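Local coordinates for protein enolase from the environmental genome shotgun sequencing of the Sargasso Sea (PDB 2QGY) that is of unknown function but, as a member of the enolase superfamily with a bound magnesium ion, probably acts on a carboxylate substrate, at residues P132-I138 with L315-I321; N221-I225 with S324-E328; P301-M307 with E328-I334. All blocks are in the same frame, centred on the assembly; numbering follows the deposited sequence.

Contact 1. Residues P132-I138 with L315-I321; sequences PKPNVPI and LHVCSSI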
loop_
_atom_site.group_PDB
_atom_site.type_symbol
_atom_site.label_atom_id
_atom_site.label_comp_id
_atom_site.label_asym_id
_atom_site.label_seq_id
_atom_site.Cartn_x
_atom_site.Cartn_y
_atom_site.Cartn_z
ATOM N N PRO A 132 5.985 -30.159 12.976
ATOM C CA PRO A 132 5.124 -29.048 13.431
ATOM C C PRO A 132 4.436 -29.360 14.741
ATOM O O PRO A 132 4.231 -30.533 15.050
ATOM C CB PRO A 132 4.066 -28.928 12.327
ATOM C CG PRO A 132 4.378 -29.979 11.289
ATOM C CD PRO A 132 5.444 -30.878 11.805
ATOM N N LYS A 133 4.075 -28.336 15.514
ATOM C CA LYS A 133 3.244 -28.556 16.691
ATOM C C LYS A 133 1.812 -28.854 16.206
ATOM O O LYS A 133 1.308 -28.186 15.307
ATOM C CB LYS A 133 3.280 -27.364 17.659
ATOM C CG LYS A 133 4.687 -26.839 18.000
ATOM C CD LYS A 133 4.654 -25.696 19.055
ATOM C CE LYS A 133 4.003 -24.402 18.541
ATOM N NZ LYS A 133 4.866 -23.688 17.526
ATOM N N PRO A 134 1.179 -29.903 16.739
ATOM C CA PRO A 134 -0.194 -30.216 16.313
ATOM C C PRO A 134 -1.244 -29.217 16.831
ATOM O O PRO A 134 -2.299 -29.044 16.206
ATOM C CB PRO A 134 -0.431 -31.606 16.917
ATOM C CG PRO A 134 0.466 -31.642 18.125
ATOM C CD PRO A 134 1.710 -30.899 17.690
ATOM N N ASN A 135 -0.932 -28.566 17.950
ATOM C CA ASN A 135 -1.817 -27.653 18.673
ATOM C C ASN A 135 -1.312 -26.207 18.552
ATOM O O ASN A 135 -0.097 -25.997 18.488
ATOM C CB ASN A 135 -1.920 -28.075 20.158
ATOM C CG ASN A 135 -0.541 -28.407 20.825
ATOM O OD1 ASN A 135 -0.496 -29.038 21.890
ATOM N ND2 ASN A 135 0.559 -27.972 20.215
ATOM N N VAL A 136 -2.209 -25.225 18.552
ATOM C CA VAL A 136 -1.749 -23.843 18.462
ATOM C C VAL A 136 -2.449 -22.990 19.494
ATOM O O VAL A 136 -3.661 -22.867 19.440
ATOM C CB VAL A 136 -2.024 -23.275 17.040
ATOM C CG1 VAL A 136 -1.781 -21.721 16.998
ATOM C CG2 VAL A 136 -1.187 -24.026 16.023
ATOM N N PRO A 137 -1.703 -22.410 20.457
ATOM C CA PRO A 137 -2.414 -21.563 21.408
ATOM C C PRO A 137 -3.131 -20.401 20.710
ATOM O O PRO A 137 -2.579 -19.812 19.762
ATOM C CB PRO A 137 -1.288 -21.019 22.304
ATOM C CG PRO A 137 -0.195 -22.126 22.214
ATOM C CD PRO A 137 -0.256 -22.498 20.753
ATOM N N ILE A 138 -4.331 -20.083 21.172
ATOM C CA ILE A 138 -5.115 -18.983 20.598
ATOM C C ILE A 138 -5.591 -17.993 21.646
ATOM O O ILE A 138 -5.607 -18.292 22.833
ATOM C CB ILE A 138 -6.349 -19.522 19.791
ATOM C CG1 ILE A 138 -7.142 -20.564 20.599
ATOM C CG2 ILE A 138 -5.904 -20.151 18.479
ATOM C CD1 ILE A 138 -8.191 -20.023 21.518
ATOM N N LEU A 315 -2.959 -21.018 11.414
ATOM C CA LEU A 315 -2.646 -22.121 12.325
ATOM C C LEU A 315 -1.481 -22.951 11.817
ATOM O O LEU A 315 -0.560 -23.305 12.591
ATOM C CB LEU A 315 -3.890 -22.989 12.594
ATOM C CG LEU A 315 -5.085 -22.277 13.225
ATOM C CD1 LEU A 315 -6.220 -23.266 13.427
ATOM C CD2 LEU A 315 -4.686 -21.597 14.566
ATOM N N HIS A 316 -1.482 -23.253 10.519
ATOM C CA HIS A 316 -0.354 -24.010 9.947
ATOM C C HIS A 316 0.974 -23.234 10.101
ATOM O O HIS A 316 2.003 -23.809 10.487
ATOM C CB HIS A 316 -0.623 -24.358 8.481
ATOM C CG HIS A 316 -1.539 -25.534 8.295
ATOM N ND1 HIS A 316 -1.106 -26.841 8.418
ATOM C CD2 HIS A 316 -2.857 -25.600 7.991
ATOM C CE1 HIS A 316 -2.122 -27.657 8.187
ATOM N NE2 HIS A 316 -3.200 -26.930 7.951
ATOM N N VAL A 317 0.961 -21.926 9.849
ATOM C CA VAL A 317 2.176 -21.138 10.011
ATOM C C VAL A 317 2.613 -21.146 11.473
ATOM O O VAL A 317 3.780 -21.433 11.765
ATOM C CB VAL A 317 2.026 -19.677 9.509
ATOM C CG1 VAL A 317 3.226 -18.772 9.979
ATOM C CG2 VAL A 317 1.989 -19.687 8.032
ATOM N N CYS A 318 1.676 -20.861 12.380
ATOM C CA CYS A 318 1.997 -20.778 13.812
ATOM C C CYS A 318 2.566 -22.078 14.365
ATOM O O CYS A 318 3.453 -22.051 15.225
ATOM C CB CYS A 318 0.788 -20.364 14.651
ATOM S SG CYS A 318 0.355 -18.629 14.415
ATOM N N SER A 319 2.051 -23.203 13.868
ATOM C CA SER A 319 2.522 -24.523 14.299
ATOM C C SER A 319 3.935 -24.854 13.819
ATOM O O SER A 319 4.577 -25.768 14.369
ATOM C CB SER A 319 1.539 -25.619 13.873
ATOM O OG SER A 319 1.680 -25.925 12.504
ATOM N N SER A 320 4.427 -24.052 12.872
ATOM C CA SER A 320 5.668 -24.353 12.185
ATOM C C SER A 320 6.814 -23.421 12.577
ATOM O O SER A 320 7.936 -23.622 12.144
ATOM C CB SER A 320 5.460 -24.319 10.671
ATOM O OG SER A 320 5.549 -23.000 10.170
ATOM N N ILE A 321 6.538 -22.415 13.411
ATOM C CA ILE A 321 7.610 -21.482 13.840
ATOM C C ILE A 321 7.886 -21.575 15.358
ATOM O O ILE A 321 6.961 -21.786 16.135
ATOM C CB ILE A 321 7.333 -20.009 13.409
ATOM C CG1 ILE A 321 5.989 -19.531 13.978
ATOM C CG2 ILE A 321 7.350 -19.881 11.889
ATOM C CD1 ILE A 321 5.773 -18.004 13.930
#
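Lys133 holds two carbonyls near the end of helix 309-320. Lys133 N donates to Ser319 O (2.9 Å, N-H...O 161°), the donor lying somewhat out of the carbonyl plane. The side chain starts anti to the carbonyl carbon and then bends at chi3 (-67°) and chi4. This hooks the ammonium round, and Lys133 NZ meets Cys318 O at 3.2 Å, in the carbonyl plane and on a lone pair. Two successive carbonyls, of Cys318 and Ser319, therefore have a partner in the same residue.

Further along, Val136 points at the helix and spreads its two methyls. CG1 is anti to the backbone N (chi1 170°). Val136 CG1 lies 3.7 Å from Cys318 CB and 3.8 Å from Leu315 CD2. Val136 CG2 lies 3.6 Å from Leu315 O and 3.8 Å from Ser319 CB. Leu315 CD2 also reaches Ile138 CG2, at a looser 4.3 Å. Ser319 OG turns back to His316 O and also bonds Asn125 ND2, tying in helix 124-128. The end of outer helix 309-320 thus covers the start of strand 135-141. That is the first strand of the enolase-superfamily beta/alpha barrel, and it pairs with the last, 327-329.

Contact 2. Residues N221-I225 with S324-E328; sequences NPYWI and SEKAE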
loop_
_atom_site.group_PDB
_atom_site.type_symbol
_atom_site.label_atom_id
_atom_site.label_comp_id
_atom_site.label_asym_id
_atom_site.label_seq_id
_atom_site.Cartn_x
_atom_site.Cartn_y
_atom_site.Cartn_z
ATOM N N ASN A 221 -1.866 -5.463 34.717
ATOM C CA ASN A 221 -0.985 -6.478 34.108
ATOM C C ASN A 221 -1.401 -6.887 32.690
ATOM O O ASN A 221 -1.571 -8.082 32.419
ATOM C CB ASN A 221 -0.895 -7.729 34.997
ATOM C CG ASN A 221 0.238 -8.662 34.588
ATOM O OD1 ASN A 221 1.221 -8.239 33.960
ATOM N ND2 ASN A 221 0.116 -9.941 34.948
ATOM N N PRO A 222 -1.517 -5.907 31.770
ATOM C CA PRO A 222 -1.871 -6.332 30.409
ATOM C C PRO A 222 -0.808 -7.237 29.776
ATOM O O PRO A 222 0.398 -7.051 29.965
ATOM C CB PRO A 222 -2.008 -5.017 29.635
ATOM C CG PRO A 222 -1.347 -3.984 30.444
ATOM C CD PRO A 222 -1.325 -4.455 31.881
ATOM N N TYR A 223 -1.264 -8.226 29.038
ATOM C CA TYR A 223 -0.359 -9.155 28.403
ATOM C C TYR A 223 0.433 -8.470 27.289
ATOM O O TYR A 223 1.624 -8.783 27.080
ATOM C CB TYR A 223 -1.147 -10.356 27.880
ATOM C CG TYR A 223 -0.279 -11.488 27.400
ATOM C CD1 TYR A 223 0.213 -12.442 28.297
ATOM C CD2 TYR A 223 0.028 -11.626 26.047
ATOM C CE1 TYR A 223 1.030 -13.481 27.860
ATOM C CE2 TYR A 223 0.822 -12.661 25.589
ATOM C CZ TYR A 223 1.325 -13.594 26.493
ATOM O OH TYR A 223 2.130 -14.612 26.019
ATOM N N TRP A 224 -0.249 -7.600 26.544
ATOM C CA TRP A 224 0.430 -6.766 25.534
ATOM C C TRP A 224 -0.378 -5.552 25.211
ATOM O O TRP A 224 -1.548 -5.479 25.565
ATOM C CB TRP A 224 0.810 -7.562 24.275
ATOM C CG TRP A 224 -0.261 -7.923 23.247
ATOM C CD1 TRP A 224 -1.199 -7.102 22.650
ATOM C CD2 TRP A 224 -0.386 -9.192 22.616
ATOM N NE1 TRP A 224 -1.916 -7.822 21.708
ATOM C CE2 TRP A 224 -1.449 -9.106 21.687
ATOM C CE3 TRP A 224 0.294 -10.409 22.763
ATOM C CZ2 TRP A 224 -1.837 -10.197 20.893
ATOM C CZ3 TRP A 224 -0.098 -11.499 21.976
ATOM C CH2 TRP A 224 -1.151 -11.373 21.050
ATOM N N ILE A 225 0.267 -4.586 24.561
ATOM C CA ILE A 225 -0.346 -3.331 24.192
ATOM C C ILE A 225 -0.164 -3.246 22.685
ATOM O O ILE A 225 0.972 -3.189 22.193
ATOM C CB ILE A 225 0.394 -2.112 24.848
ATOM C CG1 ILE A 225 0.254 -2.141 26.380
ATOM C CG2 ILE A 225 -0.178 -0.775 24.318
ATOM C CD1 ILE A 225 -1.163 -2.141 26.890
ATOM N N SER A 324 6.204 -18.280 17.709
ATOM C CA SER A 324 4.815 -17.882 17.610
ATOM C C SER A 324 4.315 -17.399 18.970
ATOM O O SER A 324 4.671 -17.977 20.017
ATOM C CB SER A 324 3.975 -19.072 17.158
ATOM O OG SER A 324 3.969 -20.066 18.163
ATOM N N GLU A 325 3.507 -16.345 18.959
ATOM C CA GLU A 325 2.733 -15.995 20.132
ATOM C C GLU A 325 1.345 -16.571 19.887
ATOM O O GLU A 325 1.132 -17.245 18.883
ATOM C CB GLU A 325 2.659 -14.472 20.334
ATOM C CG GLU A 325 3.488 -13.982 21.485
ATOM C CD GLU A 325 2.939 -14.403 22.848
ATOM O OE1 GLU A 325 3.545 -14.009 23.857
ATOM O OE2 GLU A 325 1.907 -15.106 22.929
ATOM N N LYS A 326 0.412 -16.284 20.781
ATOM C CA LYS A 326 -0.956 -16.759 20.628
ATOM C C LYS A 326 -1.589 -16.199 19.347
ATOM O O LYS A 326 -1.356 -15.042 18.992
ATOM C CB LYS A 326 -1.762 -16.389 21.856
ATOM C CG LYS A 326 -1.306 -17.182 23.101
ATOM C CD LYS A 326 -2.018 -16.663 24.306
ATOM C CE LYS A 326 -1.076 -15.786 25.118
ATOM N NZ LYS A 326 0.183 -16.557 25.470
ATOM N N ALA A 327 -2.325 -17.068 18.646
ATOM C CA ALA A 327 -2.927 -16.774 17.351
ATOM C C ALA A 327 -4.330 -16.227 17.499
ATOM O O ALA A 327 -5.093 -16.702 18.337
ATOM C CB ALA A 327 -2.938 -18.053 16.490
ATOM N N GLU A 328 -4.685 -15.235 16.671
ATOM C CA GLU A 328 -5.917 -14.490 16.864
ATOM C C GLU A 328 -7.158 -15.206 16.291
ATOM O O GLU A 328 -7.150 -15.648 15.118
ATOM C CB GLU A 328 -5.809 -13.121 16.167
ATOM C CG GLU A 328 -7.054 -12.288 16.362
ATOM C CD GLU A 328 -6.892 -10.853 15.867
ATOM O OE1 GLU A 328 -6.160 -10.659 14.876
ATOM O OE2 GLU A 328 -7.467 -9.933 16.490
#
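Tyr223 and the pair Glu325-Lys326 meet across the inside of the beta/alpha barrel, near the N-terminal ends of strands 224-226 and 327-329. The backbones stay apart, with Tyr223 CA and Lys326 CA separated by 10.9 Å, and side chains bridge the gap.

The phenol oxygen is the hub. Tyr223 OH donates to Glu325 OE1 (2.7 Å) on the syn lone pair of the carboxylate. Tyr223 OH also accepts from Lys326 NZ at 2.8 Å. The carboxylate meets the ring at its edge, and the two planes are 89° apart. Lys326 comes in obliquely. Its chain bends at chi3 and chi4, which brings CE and NZ back to the phenol, with Lys326 CE 3.5 Å from Tyr223 CZ.

Trp224 is the second point of approach. The rim of its six-membered ring faces segment 324-328, with Trp224 CH2 4.2 Å from Lys326 O and Trp224 CZ3 equally far from Glu325 OE2. Its polar end looks elsewhere: NE1 bonds Glu226 OE1, and Glu226 is one of the magnesium ligands. The Trp224 side chain lies about 7 Å from the metal. Tyr139 packs against it edge-to-face.

Outward again, Ser300 OG bonds Lys326 O, and the backbone of Glu325 pairs with Ile299. The carboxylate is steadied from within its own segment: Lys326 N donates to the anti lone pair of Glu325 OE2 at 2.9 Å, while Lys326 NZ adds a weak, long salt bridge to that oxygen.

Contact 3. Residues P301-M307 with E328-I334; sequences PHCWNSM and EIFPDYI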
loop_
_atom_site.group_PDB
_atom_site.type_symbol
_atom_site.label_atom_id
_atom_site.label_comp_id
_atom_site.label_asym_id
_atom_site.label_seq_id
_atom_site.Cartn_x
_atom_site.Cartn_y
_atom_site.Cartn_z
ATOM N N PRO A 301 0.229 -13.705 14.340
ATOM C CA PRO A 301 -0.479 -13.194 13.167
ATOM C C PRO A 301 -1.853 -12.595 13.469
ATOM O O PRO A 301 -2.614 -13.107 14.325
ATOM C CB PRO A 301 -0.610 -14.435 12.269
ATOM C CG PRO A 301 0.534 -15.329 12.718
ATOM C CD PRO A 301 0.534 -15.143 14.234
ATOM N N HIS A 302 -2.167 -11.510 12.768
ATOM C CA HIS A 302 -3.437 -10.853 12.910
ATOM C C HIS A 302 -4.338 -11.664 11.978
ATOM O O HIS A 302 -3.871 -12.207 10.989
ATOM C CB HIS A 302 -3.256 -9.404 12.433
ATOM C CG HIS A 302 -4.518 -8.588 12.321
ATOM N ND1 HIS A 302 -5.206 -8.462 11.135
ATOM C CD2 HIS A 302 -5.118 -7.737 13.190
ATOM C CE1 HIS A 302 -6.212 -7.616 11.288
ATOM N NE2 HIS A 302 -6.192 -7.169 12.532
ATOM N N CYS A 303 -5.605 -11.800 12.323
ATOM C CA CYS A 303 -6.504 -12.597 11.480
ATOM C C CYS A 303 -7.928 -12.053 11.519
ATOM O O CYS A 303 -8.864 -12.709 11.997
ATOM C CB CYS A 303 -6.460 -14.097 11.859
ATOM S SG CYS A 303 -7.287 -15.121 10.551
ATOM N N TRP A 304 -8.104 -10.825 11.042
ATOM C CA TRP A 304 -9.443 -10.291 10.908
ATOM C C TRP A 304 -9.911 -10.664 9.495
ATOM O O TRP A 304 -9.878 -9.869 8.549
ATOM C CB TRP A 304 -9.494 -8.785 11.206
ATOM C CG TRP A 304 -10.895 -8.236 11.235
ATOM C CD1 TRP A 304 -12.006 -8.830 11.749
ATOM C CD2 TRP A 304 -11.329 -7.003 10.662
ATOM N NE1 TRP A 304 -13.115 -8.032 11.554
ATOM C CE2 TRP A 304 -12.721 -6.893 10.908
ATOM C CE3 TRP A 304 -10.673 -5.971 9.983
ATOM C CZ2 TRP A 304 -13.474 -5.785 10.492
ATOM C CZ3 TRP A 304 -11.423 -4.852 9.574
ATOM C CH2 TRP A 304 -12.811 -4.787 9.821
ATOM N N ASN A 305 -10.332 -11.915 9.380
ATOM C CA ASN A 305 -10.612 -12.585 8.093
ATOM C C ASN A 305 -11.658 -13.640 8.432
ATOM O O ASN A 305 -12.119 -13.734 9.592
ATOM C CB ASN A 305 -9.369 -13.328 7.597
ATOM C CG ASN A 305 -8.212 -12.397 7.223
ATOM O OD1 ASN A 305 -8.341 -11.543 6.345
ATOM N ND2 ASN A 305 -7.075 -12.604 7.837
ATOM N N SER A 306 -12.044 -14.456 7.453
ATOM C CA SER A 306 -12.914 -15.602 7.807
ATOM C C SER A 306 -12.171 -16.576 8.695
ATOM O O SER A 306 -10.952 -16.607 8.707
ATOM C CB SER A 306 -13.400 -16.340 6.583
ATOM O OG SER A 306 -12.504 -17.392 6.234
ATOM N N MET A 307 -12.920 -17.394 9.429
ATOM C CA MET A 307 -12.287 -18.423 10.245
ATOM C C MET A 307 -12.151 -19.730 9.458
ATOM O O MET A 307 -12.005 -20.814 10.053
ATOM C CB MET A 307 -13.018 -18.624 11.606
ATOM C CG MET A 307 -12.924 -17.440 12.638
ATOM S SD MET A 307 -11.239 -17.173 13.246
ATOM C CE MET A 307 -10.735 -15.779 12.225
ATOM N N GLU A 328 -4.685 -15.235 16.671
ATOM C CA GLU A 328 -5.917 -14.490 16.864
ATOM C C GLU A 328 -7.158 -15.206 16.291
ATOM O O GLU A 328 -7.150 -15.648 15.118
ATOM C CB GLU A 328 -5.809 -13.121 16.167
ATOM C CG GLU A 328 -7.054 -12.288 16.362
ATOM C CD GLU A 328 -6.892 -10.853 15.867
ATOM O OE1 GLU A 328 -6.160 -10.659 14.876
ATOM O OE2 GLU A 328 -7.467 -9.933 16.490
ATOM N N ILE A 329 -8.195 -15.338 17.100
ATOM C CA ILE A 329 -9.503 -15.828 16.612
ATOM C C ILE A 329 -10.612 -14.830 16.939
ATOM O O ILE A 329 -10.531 -14.117 17.927
ATOM C CB ILE A 329 -9.873 -17.237 17.157
ATOM C CG1 ILE A 329 -10.095 -17.195 18.650
ATOM C CG2 ILE A 329 -8.809 -18.304 16.791
ATOM C CD1 ILE A 329 -11.256 -18.054 19.096
ATOM N N PHE A 330 -11.618 -14.764 16.072
ATOM C CA PHE A 330 -12.833 -14.004 16.314
ATOM C C PHE A 330 -13.899 -15.050 16.571
ATOM O O PHE A 330 -14.357 -15.695 15.636
ATOM C CB PHE A 330 -13.207 -13.148 15.097
ATOM C CG PHE A 330 -12.432 -11.889 15.007
ATOM C CD1 PHE A 330 -12.993 -10.676 15.391
ATOM C CD2 PHE A 330 -11.114 -11.910 14.558
ATOM C CE1 PHE A 330 -12.246 -9.505 15.311
ATOM C CE2 PHE A 330 -10.349 -10.734 14.478
ATOM C CZ PHE A 330 -10.924 -9.528 14.866
ATOM N N PRO A 331 -14.216 -15.289 17.851
ATOM C CA PRO A 331 -15.145 -16.371 18.140
ATOM C C PRO A 331 -16.477 -16.196 17.409
ATOM O O PRO A 331 -17.037 -17.194 16.966
ATOM C CB PRO A 331 -15.331 -16.291 19.656
ATOM C CG PRO A 331 -14.025 -15.743 20.152
ATOM C CD PRO A 331 -13.733 -14.639 19.084
ATOM N N ASP A 332 -16.932 -14.955 17.227
ATOM C CA ASP A 332 -18.239 -14.700 16.591
ATOM C C ASP A 332 -18.259 -15.001 15.096
ATOM O O ASP A 332 -19.320 -15.042 14.487
ATOM C CB ASP A 332 -18.766 -13.297 16.882
ATOM C CG ASP A 332 -17.772 -12.188 16.501
ATOM O OD1 ASP A 332 -16.601 -12.238 16.950
ATOM O OD2 ASP A 332 -18.183 -11.263 15.780
ATOM N N TYR A 333 -17.085 -15.178 14.503
ATOM C CA TYR A 333 -16.968 -15.574 13.102
ATOM C C TYR A 333 -16.923 -17.096 12.920
ATOM O O TYR A 333 -16.918 -17.613 11.773
ATOM C CB TYR A 333 -15.681 -14.978 12.522
ATOM C CG TYR A 333 -15.739 -13.480 12.199
ATOM C CD1 TYR A 333 -16.772 -12.654 12.672
ATOM C CD2 TYR A 333 -14.743 -12.894 11.409
ATOM C CE1 TYR A 333 -16.809 -11.266 12.349
ATOM C CE2 TYR A 333 -14.770 -11.535 11.094
ATOM C CZ TYR A 333 -15.793 -10.736 11.547
ATOM O OH TYR A 333 -15.806 -9.390 11.200
ATOM N N ILE A 334 -16.856 -17.838 14.031
ATOM C CA ILE A 334 -16.702 -19.287 13.899
ATOM C C ILE A 334 -17.940 -19.967 13.291
ATOM O O ILE A 334 -17.821 -20.684 12.305
ATOM C CB ILE A 334 -16.319 -19.965 15.222
ATOM C CG1 ILE A 334 -14.928 -19.480 15.708
ATOM C CG2 ILE A 334 -16.358 -21.481 15.064
ATOM C CD1 ILE A 334 -13.726 -20.149 15.005
#
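Tyr333 OH is gripped by two N-H groups. Trp304 NE1 donates to Tyr333 OH at 3.0 Å, and the backbone N of Lys34 also bonds it. The oxygen lies 28° out of the indole plane and the indole bond is bent. Trp304 CG is anti to the backbone N, which sends the indole toward Phe330 as well. Trp304 CD1 stands over one face of the Phe330 ring, toward its rim, 3.4 Å from Phe330 CZ. The two planes are inclined by 36°. The Tyr333 and Trp304 rings meet rim to rim, completing an aromatic cluster. Asn305 O lies in the plane of the Tyr333 ring at its edge, 3.3 Å from Tyr333 CD2, and has no hydrogen-bonding partner.

Met307 packs beside this cluster. Its chain bends at chi2 and chi3, and Met307 CG lies 3.7 Å from both Tyr333 CB and Ile334 CD1.

At the other end, the extended Glu328 side chain reaches Cys303 N, which donates to Glu328 OE1 at 2.9 Å and 165°. Glu328 OE2 is held by Thr141 OG1 and by a salt bridge to Lys169. His302 ND1 bonds Asp275, as in the His-Asp pair of mandelate racemase relatives. The Glu328 carboxylate is thus fixed at both oxygens beside His302, whose side chain is about 4 Å from the magnesium, consistent with a preorganised active-site pocket.

How the contacts relate
From the N terminus the chain first reaches 132-138, at the start of barrel strand 135-141. Contact 1 closes the longest loop, back from helix 309-320. Contact 2 closes one from strand 224-226 to the residues before strand 327-329. Contact 3 closes the shortest, from the loop after strand 298-299 to the end of strand 327-329. Each pair of contacts crosses, and none nests. Contacts 2 and 3 share Glu328. Contact 1 meets contact 2 where Pro137 O probably bonds Ala327 N, pairing the first and last barrel strands, and meets contact 3 where Cys318 SG packs on Pro301 CD. Together they tie outer helix, barrel interior and the loop 301-307 beside the metal site.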